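PDB 4DJT: GTP-binding nuclear protein GSP1 from Encephalitozoon cuniculi, which binds guanine nucleotides as a Ran-family small GTPase and probably drives protein import into the nucleus and RNA export from it. Local coordinates for residues Thr25-Arg30 with Phe152-Lys157; Leu54-Asn59 with Pro177-Val182; Gly87-Phe92 with Val121-Lys126. All coordinates share one frame; numbering follows the deposited sequence.

Contact 1: residues Thr25-Arg30 with Phe152-Lys157; sequences TTYINR and FEISAK. With MG (magnesium ion), chain D; GDP (guanosine-5'-diphosphate), chain C.
The guanidinium of R30 meets the carbonyl of A156 end-on, and this grip is the main polar link between residues 25-30 and 152-157. R30 NH1 and R30 NH2 both donate to A156 O, each at 2.9 Å, and the oxygen lies almost in the guanidinium plane. A third bond fixes the rotation of the group: R30 NH2 also donates to Y27 O at 2.8 Å, again within that plane, while the bond from R30 NH1 to K157 O is weak. With R30 NE held by L187 O, the flat group has partners along more than one edge.

Apolar contacts fill in beneath this grip. The A156 methyl presses on the helix backbone, its CB 3.5 Å from Y27 N, and lies near the plane of the Y27 ring, at its edge. I154 CD1 comes within 3.8 Å of Y27 CD1, the two side chains crossing at about a right angle. In T26 the methyl is anti to the backbone N, which directs CG2 to A156 O and leaves OG1 for the nucleotide.

Ligand bonds divide between the segments. T26 OG1 donates to GDP O1A at 2.6 Å, and T26 N donates to the same oxygen. T25 OG1 binds the magnesium ion at 2.1 Å; GDP O1B and four waters complete six ligands. From the other segment, K157 N donates to GDP O6 at 3.1 Å. This is the pairing of P-loop helix and SAK guanine-specificity loop familiar in Ras-like GTPases.

Helix 24-28 lies against I154 and the loop that follows strand 150-154, a strand that pairs with 120-125, while Y27 packs on P165 and F166 of helix 164-174 and stacks with F162.

Contact 2: residues Leu54-Asn59 with Pro177-Val182; sequences LDDQGN and PDLIFV
A single backbone bridge pairs D55 with F181, their CA atoms 4.4 Å apart, and beside it V182 N donates to L54 O at 2.8 Å in a nearly straight bond (169°), whereas the return bond from D56 N to I180 O is weak. D56 adds a side-chain bond: its OD1 accepts from I180 N at 3.0 Å, the donor standing above the carboxylate plane. The chi1 of D56 (60°) sets CG between its backbone N and carbonyl carbon, which brings OD1 to I180 N. D56 CB rests 3.5 Å from I180 CG1. The other oxygen, D56 OD2, forms a salt bridge with R176.

Residues 55-58 make the type I beta turn of the hairpin joining strands 46-54 and 60-68, and residues 177-182 follow helix 164-174, the last helix of the G domain. The bond from Q57 N to D55 OD1 (2.8 Å) makes an Asx turn, and N59 N reaches the same oxygen from the opposite face of the carboxylate, at 2.9 Å. N59 ND2 meets the syn lone pair of D55 OD2, and G58 N closes the turn on D55 O.

On the facing segment, L179 sets CD1 3.7 Å from D55 OD2, crossing the aspartate at about a right angle, and also packs on I61 and L167. The two methyls of V182 divide their contacts: CG1 meets D56 CA, and CG2 lies 3.5 Å from both L54 O and D55 O.

Contact 3: residues Gly87-Phe92 with Val121-Lys126; sequences GAILFF and VVCANK. Unlike the reference sequence in segment 87-92: L90 (reference Phe). With GDP (guanosine-5'-diphosphate), chain C.
C123 N donates to L90 O at 2.8 Å, one of five backbone bonds that zip strands 87-92 and 121-125 together as parallel neighbours in the central sheet of the Ras-like G domain. The strand directions differ by 26°, and bridges run in step from I89 with V121 to F92 with A124.

On the face of I89, F91, V121 and C123, the thiol of C123 touches I89 CG2 at 3.6 Å and lies 4.8 Å from the centroid of the F91 ring, approaching obliquely. The same ring has C123 CB 3.8 Å from its CD1 atom. Facing the other way are L90, F92, V122 and A124. F92 places its CG between the backbone N and the carbonyl carbon (chi1 70°), swinging the ring across the neighbouring strand until CZ is 3.5 Å from A124 CB, with V122 CG1 at the ring edge.

The strand end delivers N125 and K126, part of the NKxD guanine-recognition motif, to GDP. The extended K126 chain runs over a face of the purine, with CG 3.6 Å from GDP C6, and K126 NZ, paired with D93, bonds weakly to GDP O4' at 3.2 Å.

Further out, strand 11-17 flanks 87-92 on its other side, helix 103-114 covers L90 through W106 and V107, and the ring of Y27 meets F91 edge-to-face. N125 ND2 is held by V22 O of the phosphate-binding loop and N125 OD1 by A156 N.

Contacts 1 and 3 are buried and lie side by side, their centres about 9 Å apart, whereas contact 2 is partly buried, with its centre about 20 Å from the centre of the chain. Strands 120-125 and 150-154 are sheet neighbours, as the bond from A124 N to F152 O (2.9 Å) records, and contacts 1 and 3 touch GDP. Helix 164-174 spans both regions, packing on Y27 in contact 1 and on L179 and F181 in contact 2. The chemistry follows position. Contact 3 combines regular backbone pairing with apolar faces, contact 1 relies on an arginine grip and ligand bonds, and contact 2 joins irregular chain by one backbone bridge and one aspartate, a second aspartate bracing its own turn.

Contact 1: residues Thr25-Arg30 with Phe152-Lys157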
loop_
_atom_site.group_PDB
_atom_site.type_symbol
_atom_site.label_atom_id
_atom_site.label_comp_id
_atom_site.label_asym_id
_atom_site.label_seq_id
_atom_site.Cartn_x
_atom_site.Cartn_y
_atom_site.Cartn_z
ATOM N N THR A 25 -7.366 -3.026 -2.095
ATOM C CA THR A 25 -8.426 -3.065 -1.101
ATOM C C THR A 25 -8.449 -4.382 -0.352
ATOM O O THR A 25 -8.579 -4.399 0.891
ATOM C CB THR A 25 -9.784 -2.751 -1.782
ATOM O OG1 THR A 25 -9.698 -1.446 -2.379
ATOM C CG2 THR A 25 -10.906 -2.775 -0.775
ATOM N N THR A 26 -8.232 -5.485 -1.062
ATOM C CA THR A 26 -8.149 -6.807 -0.404
ATOM C C THR A 26 -7.051 -6.839 0.668
ATOM O O THR A 26 -7.242 -7.409 1.772
ATOM C CB THR A 26 -7.990 -7.960 -1.428
ATOM O OG1 THR A 26 -9.074 -7.891 -2.385
ATOM C CG2 THR A 26 -8.033 -9.332 -0.713
ATOM N N TYR A 27 -5.929 -6.193 0.357
ATOM C CA TYR A 27 -4.807 -6.100 1.266
ATOM C C TYR A 27 -5.169 -5.367 2.544
ATOM O O TYR A 27 -5.017 -5.922 3.630
ATOM C CB TYR A 27 -3.662 -5.385 0.604
ATOM C CG TYR A 27 -2.409 -5.225 1.468
ATOM C CD1 TYR A 27 -1.595 -6.324 1.765
ATOM C CD2 TYR A 27 -2.003 -3.988 1.903
ATOM C CE1 TYR A 27 -0.441 -6.179 2.507
ATOM C CE2 TYR A 27 -0.845 -3.832 2.650
ATOM C CZ TYR A 27 -0.072 -4.937 2.958
ATOM O OH TYR A 27 1.100 -4.759 3.701
ATOM N N ILE A 28 -5.688 -4.134 2.419
ATOM C CA ILE A 28 -5.794 -3.239 3.575
ATOM C C ILE A 28 -7.146 -3.274 4.294
ATOM O O ILE A 28 -7.217 -2.902 5.447
ATOM C CB ILE A 28 -5.502 -1.795 3.177
ATOM C CG1 ILE A 28 -5.115 -0.935 4.406
ATOM C CG2 ILE A 28 -6.669 -1.248 2.357
ATOM C CD1 ILE A 28 -3.808 -1.335 5.087
ATOM N N ASN A 29 -8.218 -3.685 3.599
ATOM C CA ASN A 29 -9.570 -3.477 4.101
ATOM C C ASN A 29 -9.907 -4.591 5.142
ATOM O O ASN A 29 -10.782 -5.455 4.915
ATOM C CB ASN A 29 -10.546 -3.463 2.948
ATOM C CG ASN A 29 -11.971 -3.158 3.370
ATOM O OD1 ASN A 29 -12.222 -2.581 4.435
ATOM N ND2 ASN A 29 -12.903 -3.557 2.548
ATOM N N ARG A 30 -9.113 -4.567 6.213
ATOM C CA ARG A 30 -9.212 -5.491 7.325
ATOM C C ARG A 30 -9.491 -4.690 8.577
ATOM O O ARG A 30 -9.367 -3.474 8.595
ATOM C CB ARG A 30 -7.912 -6.317 7.442
ATOM C CG ARG A 30 -7.624 -7.127 6.188
ATOM C CD ARG A 30 -6.222 -7.764 6.209
ATOM N NE ARG A 30 -6.338 -9.110 5.706
ATOM C CZ ARG A 30 -6.134 -9.488 4.452
ATOM N NH1 ARG A 30 -6.320 -10.763 4.117
ATOM N NH2 ARG A 30 -5.670 -8.636 3.554
ATOM N N PHE A 152 8.367 -7.158 -2.137
ATOM C CA PHE A 152 7.819 -8.334 -1.468
ATOM C C PHE A 152 6.821 -9.065 -2.337
ATOM O O PHE A 152 6.045 -8.444 -3.052
ATOM C CB PHE A 152 7.119 -7.941 -0.162
ATOM C CG PHE A 152 8.016 -7.210 0.801
ATOM C CD1 PHE A 152 8.993 -7.890 1.494
ATOM C CD2 PHE A 152 7.951 -5.836 0.926
ATOM C CE1 PHE A 152 9.860 -7.226 2.352
ATOM C CE2 PHE A 152 8.790 -5.171 1.793
ATOM C CZ PHE A 152 9.743 -5.859 2.510
ATOM N N GLU A 153 6.844 -10.395 -2.242
ATOM C CA GLU A 153 5.794 -11.249 -2.844
ATOM C C GLU A 153 4.752 -11.505 -1.765
ATOM O O GLU A 153 5.093 -11.902 -0.646
ATOM C CB GLU A 153 6.421 -12.547 -3.376
ATOM C CG GLU A 153 7.518 -12.242 -4.394
ATOM C CD GLU A 153 8.112 -13.462 -5.099
ATOM O OE1 GLU A 153 8.006 -14.603 -4.554
ATOM O OE2 GLU A 153 8.687 -13.258 -6.207
ATOM N N ILE A 154 3.497 -11.167 -2.045
ATOM C CA ILE A 154 2.417 -11.312 -1.033
ATOM C C ILE A 154 1.163 -11.959 -1.648
ATOM O O ILE A 154 0.970 -11.973 -2.867
ATOM C CB ILE A 154 1.971 -9.946 -0.420
ATOM C CG1 ILE A 154 1.288 -9.072 -1.451
ATOM C CG2 ILE A 154 3.161 -9.132 0.141
ATOM C CD1 ILE A 154 0.650 -7.788 -0.876
ATOM N N SER A 155 0.277 -12.396 -0.771
ATOM C CA SER A 155 -1.117 -12.668 -1.147
ATOM C C SER A 155 -2.047 -11.839 -0.252
ATOM O O SER A 155 -2.175 -12.073 0.927
ATOM C CB SER A 155 -1.461 -14.164 -1.052
ATOM O OG SER A 155 -2.881 -14.336 -1.197
ATOM N N ALA A 156 -2.654 -10.820 -0.827
ATOM C CA ALA A 156 -3.593 -10.013 -0.074
ATOM C C ALA A 156 -4.768 -10.852 0.396
ATOM O O ALA A 156 -5.363 -10.550 1.410
ATOM C CB ALA A 156 -4.076 -8.852 -0.920
ATOM N N LYS A 157 -5.124 -11.891 -0.357
ATOM C CA LYS A 157 -6.244 -12.781 0.039
ATOM C C LYS A 157 -6.001 -13.428 1.413
ATOM O O LYS A 157 -6.836 -13.320 2.326
ATOM C CB LYS A 157 -6.483 -13.868 -1.005
ATOM C CG LYS A 157 -7.492 -14.941 -0.569
ATOM C CD LYS A 157 -7.774 -15.954 -1.676
ATOM C CE LYS A 157 -6.638 -16.964 -1.852
ATOM N NZ LYS A 157 -6.885 -18.252 -1.132
HETATM MG MG MG D . -9.864 -0.907 -4.383
HETATM P PB GDP C . -8.023 -3.091 -6.114
HETATM O O1B GDP C . -8.474 -2.463 -4.785
HETATM O O2B GDP C . -6.533 -2.985 -6.392
HETATM O O3B GDP C . -8.940 -2.697 -7.270
HETATM O O3A GDP C . -8.292 -4.683 -6.044
HETATM P PA GDP C . -9.310 -5.492 -5.123
HETATM O O1A GDP C . -8.805 -5.651 -3.703
HETATM O O2A GDP C . -10.677 -4.925 -5.347
HETATM O "O5'" GDP C . -9.269 -6.961 -5.713
HETATM C "C5'" GDP C . -9.521 -7.143 -7.120
HETATM C "C4'" GDP C . -9.859 -8.606 -7.339
HETATM O "O4'" GDP C . -8.701 -9.384 -7.115
HETATM C "C3'" GDP C . -10.885 -9.119 -6.364
HETATM O "O3'" GDP C . -11.675 -10.086 -7.027
HETATM C "C2'" GDP C . -10.112 -9.820 -5.290
HETATM O "O2'" GDP C . -10.804 -10.916 -4.662
HETATM C "C1'" GDP C . -8.916 -10.300 -6.080
HETATM N N9 GDP C . -7.723 -10.357 -5.248
HETATM C C8 GDP C . -7.141 -9.375 -4.524
HETATM N N7 GDP C . -6.052 -9.864 -3.879
HETATM C C5 GDP C . -5.899 -11.135 -4.246
HETATM C C6 GDP C . -4.952 -12.226 -3.955
HETATM O O6 GDP C . -3.956 -12.065 -3.189
HETATM N N1 GDP C . -5.180 -13.417 -4.547
HETATM C C2 GDP C . -6.240 -13.627 -5.377
HETATM N N2 GDP C . -6.422 -14.825 -5.935
HETATM N N3 GDP C . -7.142 -12.672 -5.677
HETATM C C4 GDP C . -7.007 -11.447 -5.140
HETATM O O HOH W 1 -8.384 0.531 -3.995
HETATM O O HOH W 2 -11.266 0.451 -3.825
HETATM O O HOH W 3 -9.855 -0.224 -6.430
HETATM O O HOH W 4 -11.321 -2.379 -4.754
#

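Contact 2: residues Leu54-Asn59 with Pro177-Val182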
loop_
_atom_site.group_PDB
_atom_site.type_symbol
_atom_site.label_atom_id
_atom_site.label_comp_id
_atom_site.label_asym_id
_atom_site.label_seq_id
_atom_site.Cartn_x
_atom_site.Cartn_y
_atom_site.Cartn_z
ATOM N N LEU A 54 3.038 -2.122 17.868
ATOM C CA LEU A 54 3.983 -1.814 18.954
ATOM C C LEU A 54 5.325 -2.410 18.575
ATOM O O LEU A 54 5.410 -3.566 18.115
ATOM C CB LEU A 54 3.447 -2.433 20.242
ATOM C CG LEU A 54 4.077 -2.143 21.594
ATOM C CD1 LEU A 54 4.159 -0.654 21.884
ATOM C CD2 LEU A 54 3.212 -2.829 22.653
ATOM N N ASP A 55 6.388 -1.628 18.698
ATOM C CA ASP A 55 7.702 -2.158 18.428
ATOM C C ASP A 55 8.431 -2.678 19.685
ATOM O O ASP A 55 7.881 -2.674 20.806
ATOM C CB ASP A 55 8.543 -1.158 17.601
ATOM C CG ASP A 55 9.145 -0.042 18.430
ATOM O OD1 ASP A 55 9.248 -0.203 19.666
ATOM O OD2 ASP A 55 9.552 0.984 17.820
ATOM N N ASP A 56 9.623 -3.207 19.449
ATOM C CA ASP A 56 10.411 -3.938 20.457
ATOM C C ASP A 56 10.979 -3.019 21.539
ATOM O O ASP A 56 11.564 -3.495 22.532
ATOM C CB ASP A 56 11.572 -4.675 19.772
ATOM C CG ASP A 56 12.513 -3.734 19.035
ATOM O OD1 ASP A 56 12.140 -3.237 17.957
ATOM O OD2 ASP A 56 13.658 -3.527 19.497
ATOM N N GLN A 57 10.872 -1.717 21.304
ATOM C CA GLN A 57 11.298 -0.697 22.256
ATOM C C GLN A 57 10.110 0.049 22.850
ATOM O O GLN A 57 10.276 1.102 23.492
ATOM C CB GLN A 57 12.238 0.284 21.558
ATOM C CG GLN A 57 13.632 -0.281 21.421
ATOM C CD GLN A 57 14.599 0.685 20.781
ATOM O OE1 GLN A 57 14.277 1.860 20.542
ATOM N NE2 GLN A 57 15.794 0.197 20.489
ATOM N N GLY A 58 8.910 -0.497 22.632
ATOM C CA GLY A 58 7.687 0.055 23.210
ATOM C C GLY A 58 7.145 1.304 22.519
ATOM O O GLY A 58 6.316 1.992 23.084
ATOM N N ASN A 59 7.592 1.599 21.300
ATOM C CA ASN A 59 7.017 2.719 20.559
ATOM C C ASN A 59 5.737 2.273 19.868
ATOM O O ASN A 59 5.638 1.130 19.391
ATOM C CB ASN A 59 7.966 3.283 19.512
ATOM C CG ASN A 59 9.355 3.541 20.052
ATOM O OD1 ASN A 59 9.603 4.550 20.701
ATOM N ND2 ASN A 59 10.280 2.643 19.744
ATOM N N PRO A 177 17.329 -0.349 11.801
ATOM C CA PRO A 177 17.189 -1.505 10.898
ATOM C C PRO A 177 16.767 -2.771 11.628
ATOM O O PRO A 177 16.269 -3.720 10.996
ATOM C CB PRO A 177 18.612 -1.674 10.313
ATOM C CG PRO A 177 19.514 -0.888 11.218
ATOM C CD PRO A 177 18.692 0.212 11.794
ATOM N N ASP A 178 16.955 -2.785 12.946
ATOM C CA ASP A 178 16.606 -3.960 13.773
ATOM C C ASP A 178 15.267 -3.839 14.482
ATOM O O ASP A 178 14.896 -4.705 15.274
ATOM C CB ASP A 178 17.718 -4.280 14.773
ATOM C CG ASP A 178 18.128 -3.082 15.640
ATOM O OD1 ASP A 178 17.733 -1.922 15.403
ATOM O OD2 ASP A 178 18.907 -3.332 16.568
ATOM N N LEU A 179 14.491 -2.815 14.135
ATOM C CA LEU A 179 13.177 -2.654 14.703
ATOM C C LEU A 179 12.359 -3.863 14.316
ATOM O O LEU A 179 12.373 -4.268 13.162
ATOM C CB LEU A 179 12.522 -1.364 14.189
ATOM C CG LEU A 179 11.104 -0.991 14.615
ATOM C CD1 LEU A 179 10.884 0.510 14.399
ATOM C CD2 LEU A 179 10.051 -1.816 13.824
ATOM N N ILE A 180 11.652 -4.436 15.281
ATOM C CA ILE A 180 10.641 -5.477 15.002
ATOM C C ILE A 180 9.284 -5.129 15.627
ATOM O O ILE A 180 9.195 -4.329 16.550
ATOM C CB ILE A 180 11.071 -6.884 15.514
ATOM C CG1 ILE A 180 11.306 -6.866 17.025
ATOM C CG2 ILE A 180 12.317 -7.383 14.805
ATOM C CD1 ILE A 180 11.444 -8.264 17.638
ATOM N N PHE A 181 8.222 -5.746 15.117
ATOM C CA PHE A 181 6.898 -5.549 15.692
ATOM C C PHE A 181 6.673 -6.631 16.716
ATOM O O PHE A 181 6.962 -7.782 16.462
ATOM C CB PHE A 181 5.779 -5.600 14.629
ATOM C CG PHE A 181 5.829 -4.469 13.611
ATOM C CD1 PHE A 181 6.293 -3.214 13.950
ATOM C CD2 PHE A 181 5.356 -4.673 12.321
ATOM C CE1 PHE A 181 6.306 -2.182 13.015
ATOM C CE2 PHE A 181 5.385 -3.644 11.379
ATOM C CZ PHE A 181 5.834 -2.398 11.728
ATOM N N VAL A 182 6.191 -6.255 17.883
ATOM C CA VAL A 182 5.934 -7.240 18.937
ATOM C C VAL A 182 4.462 -7.434 19.208
ATOM O O VAL A 182 4.102 -8.127 20.136
ATOM C CB VAL A 182 6.614 -6.821 20.255
ATOM C CG1 VAL A 182 8.093 -6.575 20.001
ATOM C CG2 VAL A 182 5.925 -5.611 20.847
#

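Contact 3: residues Gly87-Phe92 with Val121-Lys126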
loop_
_atom_site.group_PDB
_atom_site.type_symbol
_atom_site.label_atom_id
_atom_site.label_comp_id
_atom_site.label_asym_id
_atom_site.label_seq_id
_atom_site.Cartn_x
_atom_site.Cartn_y
_atom_site.Cartn_z
ATOM N N GLY A 87 5.104 7.695 2.532
ATOM C CA GLY A 87 5.500 6.516 1.785
ATOM C C GLY A 87 4.356 5.984 0.979
ATOM O O GLY A 87 3.233 6.488 1.100
ATOM N N ALA A 88 4.643 4.974 0.152
ATOM C CA ALA A 88 3.642 4.324 -0.680
ATOM C C ALA A 88 3.921 2.833 -0.714
ATOM O O ALA A 88 5.093 2.384 -0.604
ATOM C CB ALA A 88 3.631 4.902 -2.098
ATOM N N ILE A 89 2.852 2.049 -0.859
ATOM C CA ILE A 89 2.930 0.650 -1.147
ATOM C C ILE A 89 2.301 0.483 -2.508
ATOM O O ILE A 89 1.147 0.852 -2.712
ATOM C CB ILE A 89 2.203 -0.263 -0.097
ATOM C CG1 ILE A 89 2.743 -0.001 1.299
ATOM C CG2 ILE A 89 2.387 -1.742 -0.451
ATOM C CD1 ILE A 89 1.984 -0.702 2.425
ATOM N N LEU A 90 3.103 0.028 -3.463
ATOM C CA LEU A 90 2.699 -0.017 -4.867
ATOM C C LEU A 90 2.549 -1.456 -5.281
ATOM O O LEU A 90 3.483 -2.248 -5.139
ATOM C CB LEU A 90 3.752 0.725 -5.732
ATOM C CG LEU A 90 3.597 0.616 -7.254
ATOM C CD1 LEU A 90 2.273 1.192 -7.740
ATOM C CD2 LEU A 90 4.782 1.301 -7.939
ATOM N N PHE A 91 1.339 -1.839 -5.709
ATOM C CA PHE A 91 1.035 -3.224 -5.991
ATOM C C PHE A 91 0.943 -3.451 -7.485
ATOM O O PHE A 91 0.497 -2.573 -8.229
ATOM C CB PHE A 91 -0.332 -3.593 -5.441
ATOM C CG PHE A 91 -0.443 -3.480 -3.952
ATOM C CD1 PHE A 91 -0.422 -4.595 -3.167
ATOM C CD2 PHE A 91 -0.622 -2.246 -3.357
ATOM C CE1 PHE A 91 -0.515 -4.496 -1.766
ATOM C CE2 PHE A 91 -0.728 -2.131 -1.978
ATOM C CZ PHE A 91 -0.677 -3.261 -1.190
ATOM N N PHE A 92 1.274 -4.666 -7.891
ATOM C CA PHE A 92 0.793 -5.180 -9.159
ATOM C C PHE A 92 0.271 -6.596 -8.978
ATOM O O PHE A 92 0.459 -7.220 -7.954
ATOM C CB PHE A 92 1.883 -5.085 -10.245
ATOM C CG PHE A 92 3.033 -6.034 -10.045
ATOM C CD1 PHE A 92 4.024 -5.762 -9.105
ATOM C CD2 PHE A 92 3.148 -7.183 -10.817
ATOM C CE1 PHE A 92 5.064 -6.632 -8.896
ATOM C CE2 PHE A 92 4.212 -8.058 -10.627
ATOM C CZ PHE A 92 5.159 -7.785 -9.655
ATOM N N VAL A 121 7.431 0.883 -1.535
ATOM C CA VAL A 121 7.615 -0.553 -1.398
ATOM C C VAL A 121 6.792 -1.163 -2.487
ATOM O O VAL A 121 5.643 -0.755 -2.692
ATOM C CB VAL A 121 7.130 -1.047 -0.026
ATOM C CG1 VAL A 121 7.042 -2.551 0.017
ATOM C CG2 VAL A 121 8.058 -0.515 1.087
ATOM N N VAL A 122 7.386 -2.106 -3.218
ATOM C CA VAL A 122 6.691 -2.752 -4.327
ATOM C C VAL A 122 6.254 -4.130 -3.892
ATOM O O VAL A 122 7.054 -4.892 -3.376
ATOM C CB VAL A 122 7.562 -2.835 -5.605
ATOM C CG1 VAL A 122 6.851 -3.655 -6.691
ATOM C CG2 VAL A 122 7.858 -1.433 -6.119
ATOM N N CYS A 123 4.962 -4.430 -4.099
ATOM C CA CYS A 123 4.388 -5.736 -3.785
ATOM C C CYS A 123 3.838 -6.443 -5.011
ATOM O O CYS A 123 2.952 -5.946 -5.680
ATOM C CB CYS A 123 3.232 -5.619 -2.770
ATOM S SG CYS A 123 3.779 -4.992 -1.167
ATOM N N ALA A 124 4.404 -7.611 -5.271
ATOM C CA ALA A 124 3.883 -8.565 -6.207
ATOM C C ALA A 124 2.737 -9.314 -5.547
ATOM O O ALA A 124 2.967 -10.208 -4.723
ATOM C CB ALA A 124 5.003 -9.548 -6.595
ATOM N N ASN A 125 1.504 -8.992 -5.938
ATOM C CA ASN A 125 0.340 -9.597 -5.306
ATOM C C ASN A 125 -0.276 -10.746 -6.132
ATOM O O ASN A 125 -0.066 -10.836 -7.349
ATOM C CB ASN A 125 -0.712 -8.521 -5.003
ATOM C CG ASN A 125 -1.862 -9.046 -4.159
ATOM O OD1 ASN A 125 -1.634 -9.789 -3.198
ATOM N ND2 ASN A 125 -3.116 -8.587 -4.464
ATOM N N LYS A 126 -1.019 -11.601 -5.436
ATOM C CA LYS A 126 -1.758 -12.726 -6.046
ATOM C C LYS A 126 -0.800 -13.844 -6.398
ATOM O O LYS A 126 -1.081 -14.645 -7.315
ATOM C CB LYS A 126 -2.533 -12.288 -7.283
ATOM C CG LYS A 126 -3.491 -11.148 -7.039
ATOM C CD LYS A 126 -4.532 -11.047 -8.117
ATOM C CE LYS A 126 -5.363 -9.786 -8.020
ATOM N NZ LYS A 126 -6.261 -9.580 -9.200
HETATM P PB GDP C . -8.023 -3.091 -6.114
HETATM O O1B GDP C . -8.474 -2.463 -4.785
HETATM O O2B GDP C . -6.533 -2.985 -6.392
HETATM O O3B GDP C . -8.940 -2.697 -7.270
HETATM O O3A GDP C . -8.292 -4.683 -6.044
HETATM P PA GDP C . -9.310 -5.492 -5.123
HETATM O O1A GDP C . -8.805 -5.651 -3.703
HETATM O O2A GDP C . -10.677 -4.925 -5.347
HETATM O "O5'" GDP C . -9.269 -6.961 -5.713
HETATM C "C5'" GDP C . -9.521 -7.143 -7.120
HETATM C "C4'" GDP C . -9.859 -8.606 -7.339
HETATM O "O4'" GDP C . -8.701 -9.384 -7.115
HETATM C "C3'" GDP C . -10.885 -9.119 -6.364
HETATM O "O3'" GDP C . -11.675 -10.086 -7.027
HETATM C "C2'" GDP C . -10.112 -9.820 -5.290
HETATM O "O2'" GDP C . -10.804 -10.916 -4.662
HETATM C "C1'" GDP C . -8.916 -10.300 -6.080
HETATM N N9 GDP C . -7.723 -10.357 -5.248
HETATM C C8 GDP C . -7.141 -9.375 -4.524
HETATM N N7 GDP C . -6.052 -9.864 -3.879
HETATM C C5 GDP C . -5.899 -11.135 -4.246
HETATM C C6 GDP C . -4.952 -12.226 -3.955
HETATM O O6 GDP C . -3.956 -12.065 -3.189
HETATM N N1 GDP C . -5.180 -13.417 -4.547
HETATM C C2 GDP C . -6.240 -13.627 -5.377
HETATM N N2 GDP C . -6.422 -14.825 -5.935
HETATM N N3 GDP C . -7.142 -12.672 -5.677
HETATM C C4 GDP C . -7.007 -11.447 -5.140
#